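Local coordinates for protein BIFUNCTIONAL PROTEIN Proline utilization A (PutA) (Corynebacterium freiburgense, PDB 5UX5) that oxidises proline to glutamate in two steps, joining an FAD-dependent proline dehydrogenase and an NAD-dependent aldehyde dehydrogenase in one chain, at residues D712-A717 and I745-T750; A728-L733 and W814-E819; R776-L781 and F821-G826; N808-S813 and I837-S842. One frame throughout, in Å; residues are numbered along the deposited sequence.

Interaction 1: D712-A717 and I745-T750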
# COMPACT_ATOMS: atom_id res chain seq x y z
N ASP A 712 3.13 -2.75 -9.36
CA ASP A 712 2.27 -1.62 -9.06
C ASP A 712 1.23 -1.41 -10.13
O ASP A 712 0.11 -1.02 -9.81
CB ASP A 712 3.09 -0.34 -8.86
CG ASP A 712 3.86 -0.35 -7.56
OD1 ASP A 712 3.37 -0.89 -6.55
OD2 ASP A 712 4.99 0.17 -7.56
N VAL A 713 1.55 -1.70 -11.39
CA VAL A 713 0.52 -1.56 -12.42
C VAL A 713 -0.60 -2.56 -12.21
O VAL A 713 -1.78 -2.20 -12.20
CB VAL A 713 1.11 -1.70 -13.81
CG1 VAL A 713 -0.03 -1.85 -14.73
CG2 VAL A 713 1.98 -0.50 -14.17
N TYR A 714 -0.27 -3.84 -11.97
CA TYR A 714 -1.34 -4.82 -11.93
C TYR A 714 -2.16 -4.69 -10.65
O TYR A 714 -3.39 -4.79 -10.69
CB TYR A 714 -0.82 -6.26 -12.16
CG TYR A 714 -0.40 -7.08 -10.93
CD1 TYR A 714 -1.34 -7.68 -10.11
CD2 TYR A 714 0.95 -7.30 -10.65
CE1 TYR A 714 -0.96 -8.39 -9.00
CE2 TYR A 714 1.34 -8.03 -9.55
CZ TYR A 714 0.38 -8.59 -8.72
OH TYR A 714 0.75 -9.33 -7.61
N LYS A 715 -1.52 -4.39 -9.53
CA LYS A 715 -2.27 -4.16 -8.31
C LYS A 715 -3.15 -2.92 -8.39
O LYS A 715 -4.23 -2.91 -7.80
CB LYS A 715 -1.34 -4.03 -7.11
CG LYS A 715 -0.60 -5.30 -6.79
CD LYS A 715 0.31 -5.21 -5.55
CE LYS A 715 1.23 -6.43 -5.49
NZ LYS A 715 2.64 -6.00 -5.35
N SER A 716 -2.73 -1.88 -9.13
CA SER A 716 -3.54 -0.67 -9.25
C SER A 716 -4.68 -0.83 -10.24
O SER A 716 -5.72 -0.16 -10.10
CB SER A 716 -2.70 0.53 -9.69
OG SER A 716 -1.77 0.95 -8.70
N ALA A 717 -4.50 -1.71 -11.24
CA ALA A 717 -5.53 -1.96 -12.22
C ALA A 717 -6.64 -2.83 -11.67
O ALA A 717 -7.82 -2.61 -12.00
CB ALA A 717 -4.93 -2.63 -13.46
N ILE A 745 1.64 -9.70 -18.10
CA ILE A 745 0.74 -10.75 -18.56
C ILE A 745 0.74 -11.92 -17.58
O ILE A 745 -0.32 -12.39 -17.15
CB ILE A 745 1.11 -11.18 -19.99
CG1 ILE A 745 0.76 -10.07 -20.97
CG2 ILE A 745 0.43 -12.48 -20.37
CD1 ILE A 745 1.19 -10.33 -22.35
N ASP A 746 1.94 -12.38 -17.18
CA ASP A 746 2.04 -13.50 -16.25
C ASP A 746 1.34 -13.18 -14.93
O ASP A 746 0.59 -14.00 -14.38
CB ASP A 746 3.51 -13.86 -16.04
CG ASP A 746 3.70 -15.16 -15.27
OD1 ASP A 746 2.73 -15.95 -15.18
OD2 ASP A 746 4.82 -15.42 -14.76
N ALA A 747 1.58 -11.99 -14.39
CA ALA A 747 0.96 -11.62 -13.13
C ALA A 747 -0.56 -11.54 -13.25
O ALA A 747 -1.29 -11.87 -12.30
CB ALA A 747 1.54 -10.29 -12.65
N THR A 748 -1.08 -11.05 -14.38
CA THR A 748 -2.52 -10.89 -14.52
C THR A 748 -3.23 -12.24 -14.65
O THR A 748 -4.26 -12.48 -14.01
CB THR A 748 -2.81 -9.99 -15.72
OG1 THR A 748 -2.17 -8.74 -15.50
CG2 THR A 748 -4.29 -9.72 -15.84
N ARG A 749 -2.69 -13.14 -15.48
CA ARG A 749 -3.25 -14.48 -15.56
C ARG A 749 -3.23 -15.19 -14.20
O ARG A 749 -3.99 -16.14 -14.01
CB ARG A 749 -2.52 -15.30 -16.62
CG ARG A 749 -2.57 -14.72 -18.03
CD ARG A 749 -2.28 -15.81 -19.10
NE ARG A 749 -2.37 -15.34 -20.49
CZ ARG A 749 -3.51 -15.06 -21.15
NH1 ARG A 749 -4.71 -15.18 -20.57
NH2 ARG A 749 -3.45 -14.66 -22.42
N THR A 750 -2.37 -14.77 -13.26
CA THR A 750 -2.25 -15.45 -11.97
C THR A 750 -3.27 -14.99 -10.92
O THR A 750 -3.51 -15.73 -9.96
CB THR A 750 -0.81 -15.29 -11.44
OG1 THR A 750 0.10 -15.90 -12.37
CG2 THR A 750 -0.60 -15.98 -10.11
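The methyl group of Ala-747 sits over one face of the Tyr-714 ring, and this pair makes up most of the contact between two helical segments, 712-717 and 745-750. CB of Ala-747 lies 4.0 Å from the centroid of the Tyr-714 ring and 27° off its normal, a CH-pi contact displaced toward one side of the ring: the closest ring atom is CD2 of Tyr-714, 3.6 Å from CB of Ala-747, with CE2 next. Both residues send their CB toward the opposite helix, and a chi1 of 90° swings the ring of Tyr-714 out from its own helix so that a face meets the methyl. CG of Lys-715 also lies over a face of that ring, offset toward the rim.

Thr-748, whose CA is 6.7 Å from the CA of Tyr-714, plays a smaller part. Its OG1 comes within 4.4 Å of CB of Tyr-714, but the hydroxyl is hydrogen-bonded to the carbonyl O of Leu-744, so what it offers Tyr-714 is packing. Between the two segments the helices meet chiefly through one aromatic ring and one methyl, all buried.

Tyr-714 also touches Leu-744, one turn before Thr-748 on helix 740-750. That helix faces the proline dehydrogenase part: Gln-196 NE2 is hydrogen-bonded to the carbonyl O of Ala-747, and Asp-746 and Thr-750 are hydrogen-bonded to backbone N atoms of 164-166. On helix 706-718, Val-713 packs on Val-731 of strand 728-734 and Leu-825 of strand 824-830.

Interaction 2: A728-L733 and W814-E819. With NAD (nicotinamide-adenine-dinucleotide), chain F.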
# COMPACT_ATOMS: atom_id res chain seq x y z
N ALA A 728 -5.96 2.08 -11.93
CA ALA A 728 -5.09 2.27 -13.09
C ALA A 728 -5.75 1.57 -14.27
O ALA A 728 -5.76 0.35 -14.36
CB ALA A 728 -3.69 1.72 -12.83
N SER A 729 -6.32 2.35 -15.17
CA SER A 729 -7.00 1.85 -16.35
C SER A 729 -6.07 1.84 -17.54
O SER A 729 -6.29 1.08 -18.48
CB SER A 729 -8.20 2.76 -16.65
OG SER A 729 -9.42 2.05 -16.72
N LEU A 730 -5.02 2.62 -17.48
CA LEU A 730 -4.09 2.76 -18.57
C LEU A 730 -2.69 2.63 -18.01
O LEU A 730 -2.39 3.15 -16.93
CB LEU A 730 -4.29 4.12 -19.25
CG LEU A 730 -5.72 4.42 -19.72
CD1 LEU A 730 -5.94 5.90 -19.95
CD2 LEU A 730 -6.06 3.69 -21.01
N VAL A 731 -1.84 1.91 -18.73
CA VAL A 731 -0.40 1.96 -18.58
C VAL A 731 0.17 2.44 -19.92
O VAL A 731 -0.17 1.90 -20.98
CB VAL A 731 0.17 0.59 -18.11
CG1 VAL A 731 -0.15 -0.51 -19.08
CG2 VAL A 731 1.68 0.61 -17.84
N ILE A 732 0.99 3.49 -19.87
CA ILE A 732 1.57 4.12 -21.05
C ILE A 732 3.06 3.83 -21.00
O ILE A 732 3.75 4.34 -20.10
CB ILE A 732 1.33 5.64 -21.10
CG1 ILE A 732 -0.13 6.01 -20.91
CG2 ILE A 732 1.83 6.24 -22.39
CD1 ILE A 732 -0.28 7.48 -20.79
N LEU A 733 3.56 3.04 -21.94
CA LEU A 733 4.96 2.65 -21.99
C LEU A 733 5.69 3.54 -22.98
O LEU A 733 5.22 3.73 -24.11
CB LEU A 733 5.10 1.20 -22.43
CG LEU A 733 4.09 0.24 -21.84
CD1 LEU A 733 4.32 -1.11 -22.45
CD2 LEU A 733 4.32 0.20 -20.37
N TRP A 814 -11.96 5.26 -27.78
CA TRP A 814 -13.01 5.17 -26.77
C TRP A 814 -12.44 4.77 -25.41
O TRP A 814 -12.79 5.37 -24.38
CB TRP A 814 -14.11 4.21 -27.22
CG TRP A 814 -15.20 4.10 -26.18
CD1 TRP A 814 -16.24 4.97 -25.98
CD2 TRP A 814 -15.34 3.07 -25.19
NE1 TRP A 814 -17.02 4.54 -24.93
CE2 TRP A 814 -16.49 3.37 -24.43
CE3 TRP A 814 -14.61 1.91 -24.88
CZ2 TRP A 814 -16.92 2.57 -23.37
CZ3 TRP A 814 -15.04 1.11 -23.83
CH2 TRP A 814 -16.19 1.44 -23.09
N PHE A 815 -11.57 3.74 -25.36
CA PHE A 815 -11.09 3.26 -24.07
C PHE A 815 -10.13 4.25 -23.39
O PHE A 815 -9.95 4.20 -22.15
CB PHE A 815 -10.45 1.87 -24.20
CG PHE A 815 -10.18 1.23 -22.88
CD1 PHE A 815 -11.23 0.71 -22.13
CD2 PHE A 815 -8.90 1.21 -22.36
CE1 PHE A 815 -11.00 0.19 -20.87
CE2 PHE A 815 -8.67 0.68 -21.10
CZ PHE A 815 -9.72 0.16 -20.37
N HIS A 816 -9.54 5.16 -24.15
CA HIS A 816 -8.68 6.19 -23.58
C HIS A 816 -9.48 7.22 -22.76
O HIS A 816 -8.95 7.77 -21.79
CB HIS A 816 -7.90 6.87 -24.70
CG HIS A 816 -7.01 7.97 -24.25
ND1 HIS A 816 -6.71 9.06 -25.04
CD2 HIS A 816 -6.34 8.16 -23.09
CE1 HIS A 816 -5.91 9.88 -24.38
NE2 HIS A 816 -5.67 9.35 -23.19
N THR A 817 -10.75 7.45 -23.11
CA THR A 817 -11.51 8.58 -22.56
C THR A 817 -12.79 8.15 -21.83
O THR A 817 -13.64 9.01 -21.56
CB THR A 817 -11.85 9.59 -23.67
OG1 THR A 817 -12.80 9.04 -24.59
CG2 THR A 817 -10.62 9.95 -24.47
N HIS A 818 -12.94 6.87 -21.48
CA HIS A 818 -14.13 6.37 -20.81
C HIS A 818 -13.73 5.45 -19.66
O HIS A 818 -13.13 4.40 -19.90
CB HIS A 818 -15.03 5.61 -21.79
CG HIS A 818 -15.69 6.50 -22.79
ND1 HIS A 818 -15.00 7.04 -23.86
CD2 HIS A 818 -16.95 6.97 -22.88
CE1 HIS A 818 -15.82 7.80 -24.57
NE2 HIS A 818 -17.01 7.78 -23.99
N GLU A 819 -14.08 5.83 -18.43
CA GLU A 819 -13.80 4.99 -17.27
C GLU A 819 -14.84 3.88 -17.22
O GLU A 819 -16.03 4.16 -17.11
CB GLU A 819 -13.80 5.80 -15.98
CG GLU A 819 -14.85 6.92 -15.85
CD GLU A 819 -16.14 6.50 -15.16
OE1 GLU A 819 -16.06 5.72 -14.19
OE2 GLU A 819 -17.24 6.96 -15.58
PA NAD F . -24.48 7.35 -8.52
O1A NAD F . -23.58 8.54 -9.00
O2A NAD F . -25.69 7.17 -9.49
O5B NAD F . -25.08 7.67 -7.10
C5B NAD F . -24.30 7.72 -5.92
C4B NAD F . -25.18 8.08 -4.73
O4B NAD F . -26.17 9.07 -5.02
C3B NAD F . -25.87 6.87 -4.17
O3B NAD F . -26.08 6.99 -2.80
C2B NAD F . -27.11 6.96 -4.96
O2B NAD F . -28.12 6.11 -4.54
C1B NAD F . -27.42 8.42 -4.87
N9A NAD F . -28.39 8.85 -5.87
C8A NAD F . -28.25 8.80 -7.24
N7A NAD F . -29.36 9.28 -7.83
C5A NAD F . -30.29 9.67 -6.86
C6A NAD F . -31.57 10.22 -6.87
N6A NAD F . -32.26 10.53 -8.09
N1A NAD F . -32.18 10.48 -5.70
C2A NAD F . -31.60 10.22 -4.51
N3A NAD F . -30.35 9.68 -4.46
C4A NAD F . -29.68 9.40 -5.59
O3 NAD F . -23.51 6.08 -8.41
PN NAD F . -23.81 4.54 -8.75
O1N NAD F . -25.15 4.28 -9.41
O2N NAD F . -23.92 3.80 -7.45
O5D NAD F . -22.58 4.06 -9.68
C5D NAD F . -22.38 4.75 -10.91
C4D NAD F . -20.94 4.89 -11.40
O4D NAD F . -20.08 5.63 -10.57
C3D NAD F . -20.17 3.64 -11.64
O3D NAD F . -20.66 2.84 -12.65
C2D NAD F . -18.90 4.28 -12.06
O2D NAD F . -18.88 4.40 -13.43
C1D NAD F . -18.88 5.60 -11.31
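Leu-730 spreads its two methyls between neighbouring aromatic residues of the loop 814-819. With CG beside the backbone N (chi1 -54°), its CD2 lies 4.0 Å from CE2 of Phe-815, while CD1 lies 3.9 Å from CD2 of His-816, at the edge of the imidazole and in its plane. The Leu-730 and Phe-815 side chains run antiparallel alongside one another, whereas that of His-816 stands roughly perpendicular to the leucine.

Phe-815 (chi1 -169°) and His-816 both hold CG anti to the backbone N, which brings the ends of their side chains nearer the strand than their CB atoms suggest. The edge of the Phe-815 ring also meets Ser-729, whose O lies 3.6 Å from CE2 of Phe-815, near the ring plane. Lys-695 makes a cation-pi contact with Phe-815 and hydrogen-bonds OG of Ser-729. His-816 is held at both ring nitrogens, ND1 with N of Gly-812 and NE2 with the carbonyl O of Trp-839.

Beyond a type I turn from Trp-814 to Thr-817, Glu-819 reaches the cofactor with CG between the backbone N and the carbonyl carbon (chi1 38°) and a bend at chi2. Its OE1 accepts a hydrogen bond of 3.2 Å from the ribose hydroxyl O2D of NAD, and Ser-693 OG is hydrogen-bonded to the same oxygen. Strand 728-734 lies between the parallel strands 696-700 and 824-830; Leu-730 touches Ala-697 on the first, and Phe-815 touches Val-824 on the second.

Interaction 3: R776-L781 and F821-G826. With NAD (nicotinamide-adenine-dinucleotide), chain F.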
# COMPACT_ATOMS: atom_id res chain seq x y z
N ARG A 776 -18.98 -3.20 -22.51
CA ARG A 776 -18.21 -2.88 -23.70
C ARG A 776 -16.72 -3.02 -23.43
O ARG A 776 -15.98 -3.58 -24.24
CB ARG A 776 -18.54 -1.47 -24.20
CG ARG A 776 -17.67 -1.06 -25.38
CD ARG A 776 -18.16 0.24 -25.94
NE ARG A 776 -17.47 0.69 -27.15
CZ ARG A 776 -17.83 1.80 -27.78
NH1 ARG A 776 -18.84 2.51 -27.30
NH2 ARG A 776 -17.21 2.18 -28.88
N GLY A 777 -16.27 -2.49 -22.28
CA GLY A 777 -14.87 -2.59 -21.92
C GLY A 777 -14.40 -4.03 -21.78
O GLY A 777 -13.24 -4.33 -22.09
N LEU A 778 -15.28 -4.93 -21.33
CA LEU A 778 -14.91 -6.33 -21.12
C LEU A 778 -14.91 -7.18 -22.40
O LEU A 778 -14.09 -8.10 -22.50
CB LEU A 778 -15.86 -6.97 -20.11
CG LEU A 778 -15.77 -6.54 -18.66
CD1 LEU A 778 -17.03 -6.98 -17.95
CD2 LEU A 778 -14.52 -7.10 -17.98
N THR A 779 -15.77 -6.90 -23.39
CA THR A 779 -16.05 -7.84 -24.47
C THR A 779 -15.60 -7.39 -25.86
O THR A 779 -15.24 -8.23 -26.68
CB THR A 779 -17.56 -8.15 -24.55
OG1 THR A 779 -18.27 -6.95 -24.82
CG2 THR A 779 -18.06 -8.74 -23.27
N THR A 780 -15.57 -6.09 -26.11
CA THR A 780 -15.38 -5.54 -27.45
C THR A 780 -14.10 -4.72 -27.50
O THR A 780 -13.75 -4.06 -26.53
CB THR A 780 -16.57 -4.65 -27.86
OG1 THR A 780 -16.65 -3.56 -26.95
CG2 THR A 780 -17.91 -5.40 -27.83
N LEU A 781 -13.38 -4.81 -28.62
CA LEU A 781 -12.18 -4.05 -28.91
C LEU A 781 -12.46 -2.88 -29.84
O LEU A 781 -13.50 -2.82 -30.51
CB LEU A 781 -11.12 -4.95 -29.53
CG LEU A 781 -10.72 -6.15 -28.67
CD1 LEU A 781 -11.51 -7.42 -29.02
CD2 LEU A 781 -9.28 -6.41 -28.90
N PHE A 821 -14.67 1.28 -14.89
CA PHE A 821 -14.91 0.86 -13.51
C PHE A 821 -15.00 -0.66 -13.40
O PHE A 821 -15.91 -1.22 -12.79
CB PHE A 821 -16.18 1.52 -12.97
CG PHE A 821 -16.00 2.17 -11.63
CD1 PHE A 821 -15.26 3.34 -11.51
CD2 PHE A 821 -16.57 1.62 -10.49
CE1 PHE A 821 -15.07 3.97 -10.28
CE2 PHE A 821 -16.39 2.25 -9.25
CZ PHE A 821 -15.63 3.42 -9.16
N GLY A 822 -14.02 -1.34 -13.99
CA GLY A 822 -13.97 -2.78 -13.98
C GLY A 822 -12.58 -3.32 -14.22
O GLY A 822 -11.60 -2.57 -14.25
N PRO A 823 -12.46 -4.59 -14.38
CA PRO A 823 -11.14 -5.25 -14.44
C PRO A 823 -10.52 -5.25 -15.83
O PRO A 823 -10.22 -6.31 -16.40
CB PRO A 823 -11.47 -6.66 -13.95
CG PRO A 823 -13.00 -6.75 -13.92
CD PRO A 823 -13.56 -5.54 -14.55
N VAL A 824 -10.30 -4.06 -16.39
CA VAL A 824 -9.77 -3.90 -17.74
C VAL A 824 -8.67 -2.85 -17.71
O VAL A 824 -8.89 -1.71 -17.28
CB VAL A 824 -10.86 -3.46 -18.74
CG1 VAL A 824 -10.31 -3.44 -20.17
CG2 VAL A 824 -12.10 -4.33 -18.61
N LEU A 825 -7.50 -3.22 -18.21
CA LEU A 825 -6.34 -2.36 -18.31
C LEU A 825 -5.99 -2.21 -19.78
O LEU A 825 -6.02 -3.19 -20.52
CB LEU A 825 -5.16 -2.96 -17.58
CG LEU A 825 -3.80 -2.35 -17.84
CD1 LEU A 825 -3.73 -0.98 -17.20
CD2 LEU A 825 -2.74 -3.28 -17.27
N GLY A 826 -5.67 -0.99 -20.20
CA GLY A 826 -5.26 -0.74 -21.58
C GLY A 826 -3.81 -0.27 -21.63
O GLY A 826 -3.38 0.53 -20.79
PA NAD F . -24.48 7.35 -8.52
O1A NAD F . -23.58 8.54 -9.00
O2A NAD F . -25.69 7.17 -9.49
O5B NAD F . -25.08 7.67 -7.10
C5B NAD F . -24.30 7.72 -5.92
C4B NAD F . -25.18 8.08 -4.73
O4B NAD F . -26.17 9.07 -5.02
C3B NAD F . -25.87 6.87 -4.17
O3B NAD F . -26.08 6.99 -2.80
C2B NAD F . -27.11 6.96 -4.96
O2B NAD F . -28.12 6.11 -4.54
C1B NAD F . -27.42 8.42 -4.87
N9A NAD F . -28.39 8.85 -5.87
C8A NAD F . -28.25 8.80 -7.24
N7A NAD F . -29.36 9.28 -7.83
C5A NAD F . -30.29 9.67 -6.86
C6A NAD F . -31.57 10.22 -6.87
N6A NAD F . -32.26 10.53 -8.09
N1A NAD F . -32.18 10.48 -5.70
C2A NAD F . -31.60 10.22 -4.51
N3A NAD F . -30.35 9.68 -4.46
C4A NAD F . -29.68 9.40 -5.59
O3 NAD F . -23.51 6.08 -8.41
PN NAD F . -23.81 4.54 -8.75
O1N NAD F . -25.15 4.28 -9.41
O2N NAD F . -23.92 3.80 -7.45
O5D NAD F . -22.58 4.06 -9.68
C5D NAD F . -22.38 4.75 -10.91
C4D NAD F . -20.94 4.89 -11.40
O4D NAD F . -20.08 5.63 -10.57
C3D NAD F . -20.17 3.64 -11.64
O3D NAD F . -20.66 2.84 -12.65
C2D NAD F . -18.90 4.28 -12.06
O2D NAD F . -18.88 4.40 -13.43
C1D NAD F . -18.88 5.60 -11.31
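Leu-778 and Val-824 supply the apolar packing of this contact: CD2 of Leu-778 lies 3.7 Å from CG2 of Val-824. The same methyl reaches Pro-823, with CD2 of Leu-778 3.9 Å from the ring atom CD of Pro-823. Val-824 directs its CB toward the helix, and chi1 of -174° sets CG1 anti to the backbone N and CG2 beside it, so that both branches meet the helix.

Packing against backbone comes from Gly-777, whose carbonyl O is 3.6 Å from CG1 of Val-824 and nearly as close to CG2. That oxygen is also hydrogen-bonded by NH2 of Arg-806.

Polar bonding at the helix end is local. Thr-780 hydrogen-bonds the carbonyl O of Arg-776 twice, with OG1 and with N, one from above and one from below the carbonyl plane, just where the chain leaves helical geometry.

Cofactor packing involves Phe-821, which lays a ring face against the NAD ribose, C2D lying 3.6 Å from CG of Phe-821. Pro-823, the centre of an inverse gamma turn, connects this pocket loop to the strand.

The contact sets the end of helix 772-779 against the start of strand 824-830. Val-824 also touches Trp-787 of strand 786-787, whereas Leu-825 packs on helix 706-718.

Interaction 4: N808-S813 and I837-S842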
# COMPACT_ATOMS: atom_id res chain seq x y z
N ASN A 808 -2.33 -1.50 -27.63
CA ASN A 808 -2.41 -0.53 -28.72
C ASN A 808 -3.63 0.39 -28.59
O ASN A 808 -4.25 0.77 -29.58
CB ASN A 808 -2.38 -1.24 -30.07
CG ASN A 808 -1.07 -1.96 -30.31
OD1 ASN A 808 0.01 -1.41 -30.07
ND2 ASN A 808 -1.15 -3.21 -30.73
N VAL A 809 -3.98 0.74 -27.36
CA VAL A 809 -5.04 1.72 -27.12
C VAL A 809 -4.55 3.08 -27.59
O VAL A 809 -3.52 3.58 -27.11
CB VAL A 809 -5.44 1.74 -25.64
CG1 VAL A 809 -6.28 2.94 -25.32
CG2 VAL A 809 -6.21 0.48 -25.29
N ARG A 810 -5.30 3.72 -28.57
CA ARG A 810 -4.72 4.91 -29.17
C ARG A 810 -5.30 6.18 -28.53
O ARG A 810 -6.43 6.16 -28.03
CB ARG A 810 -4.97 4.93 -30.68
CG ARG A 810 -4.24 3.84 -31.48
CD ARG A 810 -2.72 4.01 -31.41
NE ARG A 810 -2.27 5.37 -31.75
CZ ARG A 810 -1.00 5.74 -31.79
NH1 ARG A 810 -0.03 4.87 -31.51
NH2 ARG A 810 -0.68 7.00 -32.11
N PRO A 811 -4.57 7.31 -28.56
CA PRO A 811 -5.09 8.54 -27.95
C PRO A 811 -6.36 9.04 -28.62
O PRO A 811 -6.40 9.25 -29.83
CB PRO A 811 -3.94 9.54 -28.15
CG PRO A 811 -3.22 9.03 -29.36
CD PRO A 811 -3.27 7.53 -29.22
N GLY A 812 -7.38 9.29 -27.81
CA GLY A 812 -8.65 9.74 -28.32
C GLY A 812 -9.59 8.62 -28.68
O GLY A 812 -10.76 8.90 -29.01
N SER A 813 -9.12 7.37 -28.65
CA SER A 813 -9.97 6.21 -28.79
C SER A 813 -10.96 6.14 -27.63
O SER A 813 -10.82 6.81 -26.60
CB SER A 813 -9.14 4.93 -28.83
OG SER A 813 -9.05 4.30 -27.55
N ILE A 837 3.04 12.07 -21.42
CA ILE A 837 2.43 13.03 -20.50
C ILE A 837 1.27 13.74 -21.17
O ILE A 837 0.26 14.02 -20.53
CB ILE A 837 3.46 14.03 -19.96
CG1 ILE A 837 4.50 13.33 -19.11
CG2 ILE A 837 2.75 15.02 -19.08
CD1 ILE A 837 5.62 14.23 -18.71
N GLU A 838 1.40 14.07 -22.47
CA GLU A 838 0.25 14.62 -23.18
C GLU A 838 -0.93 13.67 -23.11
O GLU A 838 -2.06 14.09 -22.86
CB GLU A 838 0.59 14.88 -24.64
CG GLU A 838 1.26 16.20 -24.98
CD GLU A 838 1.59 16.25 -26.47
OE1 GLU A 838 2.76 16.53 -26.84
OE2 GLU A 838 0.67 15.97 -27.28
N TRP A 839 -0.68 12.37 -23.31
CA TRP A 839 -1.77 11.40 -23.32
C TRP A 839 -2.40 11.25 -21.95
O TRP A 839 -3.62 11.16 -21.83
CB TRP A 839 -1.28 10.06 -23.85
CG TRP A 839 -0.93 10.07 -25.31
CD1 TRP A 839 -1.10 11.11 -26.20
CD2 TRP A 839 -0.36 9.01 -26.05
NE1 TRP A 839 -0.65 10.75 -27.44
CE2 TRP A 839 -0.19 9.46 -27.38
CE3 TRP A 839 0.04 7.71 -25.71
CZ2 TRP A 839 0.35 8.66 -28.36
CZ3 TRP A 839 0.58 6.92 -26.68
CH2 TRP A 839 0.74 7.39 -28.00
N GLN A 840 -1.58 11.20 -20.89
CA GLN A 840 -2.10 11.10 -19.53
C GLN A 840 -2.98 12.30 -19.16
O GLN A 840 -3.92 12.17 -18.36
CB GLN A 840 -0.93 10.98 -18.55
CG GLN A 840 -1.28 10.76 -17.07
CD GLN A 840 -0.08 10.33 -16.28
OE1 GLN A 840 1.05 10.67 -16.61
NE2 GLN A 840 -0.31 9.57 -15.22
N ASN A 841 -2.74 13.46 -19.77
CA ASN A 841 -3.43 14.69 -19.42
C ASN A 841 -4.70 14.93 -20.22
O ASN A 841 -5.45 15.86 -19.88
CB ASN A 841 -2.47 15.87 -19.60
CG ASN A 841 -1.39 15.91 -18.51
OD1 ASN A 841 -1.59 15.41 -17.40
ND2 ASN A 841 -0.26 16.52 -18.83
N SER A 842 -5.00 14.12 -21.24
CA SER A 842 -6.12 14.34 -22.16
C SER A 842 -7.23 13.29 -22.05
O SER A 842 -7.95 13.04 -23.01
CB SER A 842 -5.61 14.41 -23.59
OG SER A 842 -4.77 13.31 -23.88
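Trp-839 carries nearly all of the contact from its helix, meeting Pro-811 and Arg-810 of the loop 808-813. A chi1 of -69° places its CG beside the backbone N, and the indole, directed toward the loop, takes the Pro-811 ring over one face. CB of Pro-811 stands 3.7 Å from the centroid of the five-membered ring of Trp-839 and 17° off its normal, a CH-pi contact, and CG of Pro-811 is 3.6 Å from CE2 of Trp-839. The proline thus runs from the pyrrole ring onto the CE2-CZ2 side of the benzene ring.

At the benzene end of the same indole, NH2 of Arg-810 approaches CZ2 of Trp-839 obliquely at 4.2 Å, while CH2 of Trp-839 lies over a face of the guanidinium. Arg-810 reaches there by folding back through three successive bends, although its CB points away from the helix.

Next in sequence, Gln-840 touches Ala-697 and Ile-699. Ser-842 follows the end of the helix and touches His-816. The loop turns back in a type II turn from Arg-810 to Ser-813, closed by a hydrogen bond from N of Ser-813 to O of Arg-810.

Helix 833-841 rests on strand 824-830, where Trp-839 touches Met-828 and Ala-830, and on strand 696-700.

How the interactions relate
All four contacts lie in the aldehyde dehydrogenase part of the chain and gather round the neighbouring strands 728-734 and 824-830. Interactions 2 and 4 are nearest, with centres 7 Å apart, and share the loop 808-819; the centres of interactions 2 and 3 are 10 Å apart, joined by backbone hydrogen bonds from Gly-826 to Ser-729 and Val-731, which pair the two strands. The centre of interaction 1 is about 15 Å from those of 2 and 3 and about 21 Å from that of 4. Along the chain, interactions 2, 3 and 4 interleave; interaction 1 crosses 2 but closes before 3 and 4 open. The loop between strands 804-807 and 824-830 carries residues of interactions 2, 3 and 4, and in 2 and 3 it reaches the NAD pocket.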